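Local coordinates for protein L-ornithine 5-monooxygenase (Pseudomonas aeruginosa, PDB 3S5W) that catalyses the FAD- and NADPH-dependent hydroxylation of L-ornithine at N5, the first step in making hydroxamate siderophores such as pyoverdin, at residues V36-S41 with V61-K66; A183-P188 with Y413-S418. All coordinates share one frame; numbering follows the deposited sequence.

Contact 1: residues V36-S41 with V61-K66. With FAD (flavin-adenine dinucleotide), chain C.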
# COMPACT_ATOMS: atom_id res chain seq x y z
N VAL A 36 -12.77 6.12 -5.39
CA VAL A 36 -12.44 6.19 -4.00
C VAL A 36 -10.91 6.08 -3.92
O VAL A 36 -10.34 5.00 -4.23
CB VAL A 36 -13.07 5.04 -3.21
CG1 VAL A 36 -12.77 5.18 -1.73
CG2 VAL A 36 -14.58 4.98 -3.48
N GLY A 37 -10.27 7.18 -3.51
CA GLY A 37 -8.81 7.30 -3.41
C GLY A 37 -8.20 7.96 -4.64
O GLY A 37 -8.71 7.85 -5.76
N PHE A 38 -7.11 8.68 -4.41
CA PHE A 38 -6.32 9.21 -5.51
C PHE A 38 -4.85 8.91 -5.24
O PHE A 38 -3.99 9.80 -5.33
CB PHE A 38 -6.57 10.72 -5.72
CG PHE A 38 -6.27 11.19 -7.14
CD1 PHE A 38 -6.66 10.40 -8.24
CD2 PHE A 38 -5.63 12.40 -7.37
CE1 PHE A 38 -6.43 10.82 -9.55
CE2 PHE A 38 -5.38 12.84 -8.69
CZ PHE A 38 -5.77 12.03 -9.78
N GLY A 39 -4.57 7.66 -4.87
CA GLY A 39 -3.19 7.16 -4.83
C GLY A 39 -2.76 6.69 -6.22
O GLY A 39 -3.49 6.89 -7.22
N PRO A 40 -1.58 6.04 -6.31
CA PRO A 40 -1.06 5.59 -7.59
C PRO A 40 -2.05 4.86 -8.49
O PRO A 40 -2.06 5.11 -9.69
CB PRO A 40 0.13 4.68 -7.20
CG PRO A 40 0.62 5.28 -5.89
CD PRO A 40 -0.60 5.90 -5.21
N SER A 41 -2.89 3.99 -7.93
CA SER A 41 -3.83 3.25 -8.79
C SER A 41 -4.75 4.20 -9.56
O SER A 41 -4.94 4.06 -10.77
CB SER A 41 -4.67 2.26 -7.97
OG SER A 41 -3.89 1.15 -7.61
N VAL A 61 -15.31 12.99 -14.60
CA VAL A 61 -14.65 12.11 -13.61
C VAL A 61 -14.21 12.86 -12.33
O VAL A 61 -13.71 13.98 -12.41
CB VAL A 61 -13.45 11.32 -14.27
CG1 VAL A 61 -12.79 10.40 -13.29
CG2 VAL A 61 -13.93 10.51 -15.48
N LEU A 62 -14.40 12.23 -11.18
CA LEU A 62 -13.86 12.71 -9.90
C LEU A 62 -13.13 11.61 -9.13
O LEU A 62 -13.60 10.47 -9.07
CB LEU A 62 -14.95 13.25 -8.98
CG LEU A 62 -15.70 14.55 -9.32
CD1 LEU A 62 -16.72 14.80 -8.21
CD2 LEU A 62 -14.76 15.71 -9.43
N PHE A 63 -12.01 11.97 -8.50
CA PHE A 63 -11.35 11.05 -7.58
C PHE A 63 -11.28 11.70 -6.23
O PHE A 63 -10.73 12.78 -6.12
CB PHE A 63 -9.94 10.71 -8.08
CG PHE A 63 -9.94 10.02 -9.40
CD1 PHE A 63 -10.13 8.63 -9.48
CD2 PHE A 63 -9.76 10.76 -10.57
CE1 PHE A 63 -10.15 8.01 -10.72
CE2 PHE A 63 -9.76 10.13 -11.80
CZ PHE A 63 -9.96 8.76 -11.88
N LEU A 64 -11.84 11.05 -5.22
CA LEU A 64 -11.90 11.59 -3.87
C LEU A 64 -10.84 10.97 -2.97
O LEU A 64 -10.70 9.74 -2.95
CB LEU A 64 -13.29 11.35 -3.24
CG LEU A 64 -14.56 11.68 -4.04
CD1 LEU A 64 -15.80 11.57 -3.12
CD2 LEU A 64 -14.53 13.01 -4.75
N ASP A 65 -10.08 11.79 -2.27
CA ASP A 65 -9.10 11.26 -1.35
C ASP A 65 -9.24 11.91 0.00
O ASP A 65 -9.31 13.13 0.11
CB ASP A 65 -7.66 11.43 -1.87
CG ASP A 65 -6.67 10.46 -1.20
OD1 ASP A 65 -6.32 10.68 -0.01
OD2 ASP A 65 -6.26 9.47 -1.84
N LYS A 66 -9.24 11.08 1.02
CA LYS A 66 -9.39 11.54 2.39
C LYS A 66 -8.23 12.41 2.89
O LYS A 66 -8.42 13.16 3.84
CB LYS A 66 -9.69 10.38 3.35
CG LYS A 66 -8.55 9.40 3.58
CD LYS A 66 -8.99 8.28 4.53
CE LYS A 66 -7.81 7.36 4.86
NZ LYS A 66 -8.22 6.30 5.84
PA FAD C . -2.72 3.71 -1.91
O1A FAD C . -2.74 3.07 -0.57
O2A FAD C . -1.37 4.28 -2.35
O5B FAD C . -3.81 4.92 -1.95
C5B FAD C . -5.09 4.72 -1.40
C4B FAD C . -5.65 6.12 -1.22
O4B FAD C . -6.98 5.98 -0.80
C3B FAD C . -4.91 6.86 -0.11
O3B FAD C . -4.36 8.06 -0.62
C2B FAD C . -5.98 7.12 0.96
O2B FAD C . -5.90 8.44 1.49
C1B FAD C . -7.25 6.99 0.17
N9A FAD C . -8.41 6.49 0.90
C8A FAD C . -8.50 5.35 1.68
N7A FAD C . -9.80 5.24 2.11
C5A FAD C . -10.50 6.28 1.58
C6A FAD C . -11.84 6.66 1.68
N6A FAD C . -12.75 5.82 2.20
N1A FAD C . -12.25 7.81 1.02
C2A FAD C . -11.39 8.58 0.25
N3A FAD C . -10.06 8.20 0.15
C4A FAD C . -9.63 7.07 0.81
N1 FAD C . 4.85 -0.77 -4.04
C2 FAD C . 5.88 -0.82 -4.97
O2 FAD C . 5.68 -1.25 -6.09
N3 FAD C . 7.14 -0.38 -4.64
C4 FAD C . 7.42 0.13 -3.39
O4 FAD C . 8.56 0.55 -3.15
C4X FAD C . 6.38 0.17 -2.44
N5 FAD C . 6.63 0.66 -1.17
C5X FAD C . 5.61 0.69 -0.23
C6 FAD C . 5.88 1.18 1.06
C7 FAD C . 4.88 1.22 2.02
C7M FAD C . 5.24 1.76 3.38
C8 FAD C . 3.61 0.74 1.71
C8M FAD C . 2.48 0.75 2.70
C9 FAD C . 3.34 0.24 0.44
C9A FAD C . 4.33 0.23 -0.56
N10 FAD C . 4.07 -0.27 -1.84
C10 FAD C . 5.11 -0.31 -2.77
C1' FAD C . 2.74 -0.83 -2.23
C2' FAD C . 1.63 0.23 -2.42
O2' FAD C . 0.42 -0.48 -2.14
C3' FAD C . 1.63 0.72 -3.86
O3' FAD C . 2.91 1.29 -4.24
C4' FAD C . 0.57 1.82 -4.09
O4' FAD C . 0.68 2.81 -3.07
C5' FAD C . -0.89 1.29 -4.24
O5' FAD C . -1.66 2.34 -4.79
P FAD C . -3.24 2.52 -4.50
O1P FAD C . -3.61 3.84 -5.14
O2P FAD C . -3.92 1.28 -5.00
O3P FAD C . -3.32 2.62 -2.91
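The dinucleotide-binding beta-alpha-beta unit for FAD closes here, where the glycine turn around Gly37 and Phe38 meets Leu64 and Asp65 of the segment 61-66. Gly37 N is held by Leu64 O at 2.7 Å, continuing the parallel pairing of Val36 with Leu64. One residue on, Phe38 N points at Asp65 OD2 (2.8 Å, N-H...O 170°) and uses the oxygen's anti lone pair. That same OD2 accepts the ribose hydroxyl FAD O3B at 2.7 Å, while Asp65 OD1 takes FAD O2B, also at 2.7 Å, and the backbone N of Gln67. Four donors thus fix the carboxylate's rotation and probably favour its negative charge. An acidic residue at this place in the unit, gripping both hydroxyls of the adenosine ribose, is a hallmark of the Rossmann-type FAD fold, as is the glycine-rich turn of Gly35, Gly37 and Gly39. With no side chain, Gly37 lets the ribose ring oxygen O4B come up against its CA. Gly39 is the N-cap of helix 40-56, whose first turn meets the flavin-side phosphate: Ser41 N binds FAD O1P at 2.9 Å and Ser41 OG binds FAD O2P at 2.6 Å, the hydroxyl having Arg435 as a further partner. The helix start would add favourable electrostatics to this anion. Adenine lies between Val36 CG1 over one face and the extended methylenes of Lys66 over the other. Behind the turn, Phe38 swings CG anti to its backbone N (chi1 -156°), which carries CD1 to 3.3 Å from Phe63 CB. The two rings are near parallel, 20° apart, but slid so far that they barely overlap, with centroids 5.0 Å apart; Ala46 of helix 40-56 touches both.

Contact 2: residues A183-P188 with Y413-S418. With FAD (flavin-adenine dinucleotide), chain C.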
# COMPACT_ATOMS: atom_id res chain seq x y z
N ALA A 183 -20.63 4.99 -12.67
CA ALA A 183 -19.59 3.98 -12.46
C ALA A 183 -18.68 4.39 -11.29
O ALA A 183 -18.54 5.59 -10.99
CB ALA A 183 -18.76 3.79 -13.74
N LEU A 184 -18.08 3.40 -10.66
CA LEU A 184 -17.26 3.58 -9.47
C LEU A 184 -15.96 2.79 -9.60
O LEU A 184 -15.97 1.65 -10.06
CB LEU A 184 -18.01 3.05 -8.24
CG LEU A 184 -17.41 3.25 -6.84
CD1 LEU A 184 -17.41 4.71 -6.37
CD2 LEU A 184 -18.17 2.38 -5.86
N VAL A 185 -14.86 3.40 -9.14
CA VAL A 185 -13.61 2.63 -9.02
C VAL A 185 -13.11 2.73 -7.57
O VAL A 185 -12.94 3.81 -7.04
CB VAL A 185 -12.56 2.99 -10.12
CG1 VAL A 185 -12.17 4.46 -10.05
CG2 VAL A 185 -11.30 2.09 -10.02
N VAL A 186 -12.95 1.58 -6.92
CA VAL A 186 -12.61 1.53 -5.50
C VAL A 186 -11.11 1.18 -5.34
O VAL A 186 -10.73 0.04 -5.56
CB VAL A 186 -13.48 0.49 -4.74
CG1 VAL A 186 -13.10 0.44 -3.29
CG2 VAL A 186 -14.99 0.87 -4.85
N SER A 187 -10.31 2.16 -4.95
CA SER A 187 -8.83 1.99 -4.81
C SER A 187 -8.29 2.58 -3.51
O SER A 187 -7.47 3.51 -3.54
CB SER A 187 -8.14 2.64 -6.00
OG SER A 187 -8.73 2.21 -7.21
N PRO A 188 -8.79 2.10 -2.35
CA PRO A 188 -8.47 2.77 -1.08
C PRO A 188 -7.21 2.27 -0.37
O PRO A 188 -6.89 2.75 0.72
CB PRO A 188 -9.71 2.46 -0.22
CG PRO A 188 -10.07 1.05 -0.65
CD PRO A 188 -9.79 1.03 -2.16
N TYR A 413 -15.54 -1.07 -10.31
CA TYR A 413 -14.20 -1.66 -10.45
C TYR A 413 -13.47 -1.52 -9.11
O TYR A 413 -13.78 -0.63 -8.31
CB TYR A 413 -13.42 -0.92 -11.54
CG TYR A 413 -14.05 -1.00 -12.91
CD1 TYR A 413 -15.05 -0.10 -13.31
CD2 TYR A 413 -13.64 -1.95 -13.84
CE1 TYR A 413 -15.62 -0.16 -14.59
CE2 TYR A 413 -14.20 -2.01 -15.12
CZ TYR A 413 -15.20 -1.10 -15.48
OH TYR A 413 -15.77 -1.17 -16.74
N ALA A 414 -12.51 -2.42 -8.84
CA ALA A 414 -11.69 -2.32 -7.65
C ALA A 414 -10.23 -2.56 -8.01
O ALA A 414 -9.96 -3.41 -8.83
CB ALA A 414 -12.16 -3.31 -6.60
N GLN A 415 -9.31 -1.81 -7.39
CA GLN A 415 -7.89 -1.95 -7.69
C GLN A 415 -7.17 -2.30 -6.41
O GLN A 415 -7.34 -1.60 -5.40
CB GLN A 415 -7.34 -0.63 -8.25
CG GLN A 415 -7.94 -0.25 -9.59
CD GLN A 415 -7.05 0.72 -10.34
OE1 GLN A 415 -5.96 0.35 -10.77
NE2 GLN A 415 -7.51 1.97 -10.49
N GLY A 416 -6.36 -3.37 -6.47
CA GLY A 416 -5.50 -3.78 -5.35
C GLY A 416 -6.12 -4.81 -4.43
O GLY A 416 -5.55 -5.12 -3.37
N PHE A 417 -7.27 -5.36 -4.86
CA PHE A 417 -8.02 -6.33 -4.05
C PHE A 417 -8.12 -7.70 -4.70
O PHE A 417 -8.98 -8.52 -4.34
CB PHE A 417 -9.42 -5.74 -3.73
CG PHE A 417 -9.32 -4.63 -2.75
CD1 PHE A 417 -9.35 -4.91 -1.38
CD2 PHE A 417 -9.06 -3.32 -3.18
CE1 PHE A 417 -9.18 -3.89 -0.43
CE2 PHE A 417 -8.89 -2.28 -2.24
CZ PHE A 417 -8.95 -2.57 -0.86
N SER A 418 -7.27 -7.93 -5.70
CA SER A 418 -7.43 -9.11 -6.50
C SER A 418 -6.11 -9.85 -6.72
O SER A 418 -5.92 -10.48 -7.73
CB SER A 418 -8.12 -8.76 -7.82
OG SER A 418 -7.46 -7.67 -8.45
PA FAD C . -2.72 3.71 -1.91
O1A FAD C . -2.74 3.07 -0.57
O2A FAD C . -1.37 4.28 -2.35
O5B FAD C . -3.81 4.92 -1.95
C5B FAD C . -5.09 4.72 -1.40
C4B FAD C . -5.65 6.12 -1.22
O4B FAD C . -6.98 5.98 -0.80
C3B FAD C . -4.91 6.86 -0.11
O3B FAD C . -4.36 8.06 -0.62
C2B FAD C . -5.98 7.12 0.96
O2B FAD C . -5.90 8.44 1.49
C1B FAD C . -7.25 6.99 0.17
N9A FAD C . -8.41 6.49 0.90
C8A FAD C . -8.50 5.35 1.68
N7A FAD C . -9.80 5.24 2.11
C5A FAD C . -10.50 6.28 1.58
C6A FAD C . -11.84 6.66 1.68
N6A FAD C . -12.75 5.82 2.20
N1A FAD C . -12.25 7.81 1.02
C2A FAD C . -11.39 8.58 0.25
N3A FAD C . -10.06 8.20 0.15
C4A FAD C . -9.63 7.07 0.81
N1 FAD C . 4.85 -0.77 -4.04
C2 FAD C . 5.88 -0.82 -4.97
O2 FAD C . 5.68 -1.25 -6.09
N3 FAD C . 7.14 -0.38 -4.64
C4 FAD C . 7.42 0.13 -3.39
O4 FAD C . 8.56 0.55 -3.15
C4X FAD C . 6.38 0.17 -2.44
N5 FAD C . 6.63 0.66 -1.17
C5X FAD C . 5.61 0.69 -0.23
C6 FAD C . 5.88 1.18 1.06
C7 FAD C . 4.88 1.22 2.02
C7M FAD C . 5.24 1.76 3.38
C8 FAD C . 3.61 0.74 1.71
C8M FAD C . 2.48 0.75 2.70
C9 FAD C . 3.34 0.24 0.44
C9A FAD C . 4.33 0.23 -0.56
N10 FAD C . 4.07 -0.27 -1.84
C10 FAD C . 5.11 -0.31 -2.77
C1' FAD C . 2.74 -0.83 -2.23
C2' FAD C . 1.63 0.23 -2.42
O2' FAD C . 0.42 -0.48 -2.14
C3' FAD C . 1.63 0.72 -3.86
O3' FAD C . 2.91 1.29 -4.24
C4' FAD C . 0.57 1.82 -4.09
O4' FAD C . 0.68 2.81 -3.07
C5' FAD C . -0.89 1.29 -4.24
O5' FAD C . -1.66 2.34 -4.79
P FAD C . -3.24 2.52 -4.50
O1P FAD C . -3.61 3.84 -5.14
O2P FAD C . -3.92 1.28 -5.00
O3P FAD C . -3.32 2.62 -2.91
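Pro188 and Phe417 meet at an angle just beyond the ends of two parallel strands, with Pro188 CD lodged 3.4 Å from Phe417 CE2. The proline ring is shared: its CB rests 3.6 Å from FAD N7A, so the pyrrolidine sits between the phenyl group and the adenine. Further back, the strands run in register, Val185 beside Tyr413 and Val186 beside Ala414. Val185 and Tyr413 put their side chains on the face covered by helices 40-56 and 432-447, Val186 and Ala414 on the other. Val185 CG2 lies across the base of the tyrosine, 4.0 Å from Tyr413 CB, and also touches Gln415 NE2 at 3.8 Å. The tyrosine ring turns its edge to Leu184 O, which lies in the ring plane near CD1, and its hydroxyl reaches out to Ser442. Gln415 has CG beside its own N and opposite the carbonyl carbon (chi1 -65°); the chain then extends past Ser187, whose OG sits 3.3 Å from Gln415 CB. The polar ends of this pair find partners elsewhere: Ser187 OG bonds to Asn42 OD1, and Gln415 OE1 takes Arg435 NE, while its NE2 makes a weak bond to Ser41 O. Three backbone bonds tie the ladder together: Tyr413 N to Leu184 O at 2.8 Å, Val186 N to Tyr413 O at 2.7 Å and Gln415 N to Val186 O at 3.0 Å. Together they add strand 411-414, from late in the chain, to the sheet that carries the FAD-binding unit. Backbone bonding therefore sets the register, and the side chains add mainly apolar contact and buried amide and hydroxyl groups satisfied by the neighbouring helices, with the proline passing the contact on to the cofactor.

Both contacts are buried, reach the same sheet and touch FAD, though Pro188 and Phe417 of contact 2 are partly exposed. Val36 joins them through its backbone: Val36 N lies 2.8 Å from Val185 O and Val36 O 2.9 Å from Ser187 N, probable hydrogen bonds. Contact 1 ties together one beta-alpha-beta unit, its segments 20 residues apart, and is dominated by polar chemistry with ribose and phosphate; contact 2 pairs strands more than 220 residues apart and reaches the cofactor only by apolar and carbonyl touches near the adenine and ribose. Helix 40-56 begins within contact 1 and packs on Val185 and Gln415 of contact 2; Arg435 bonds to Ser41 and Gln415.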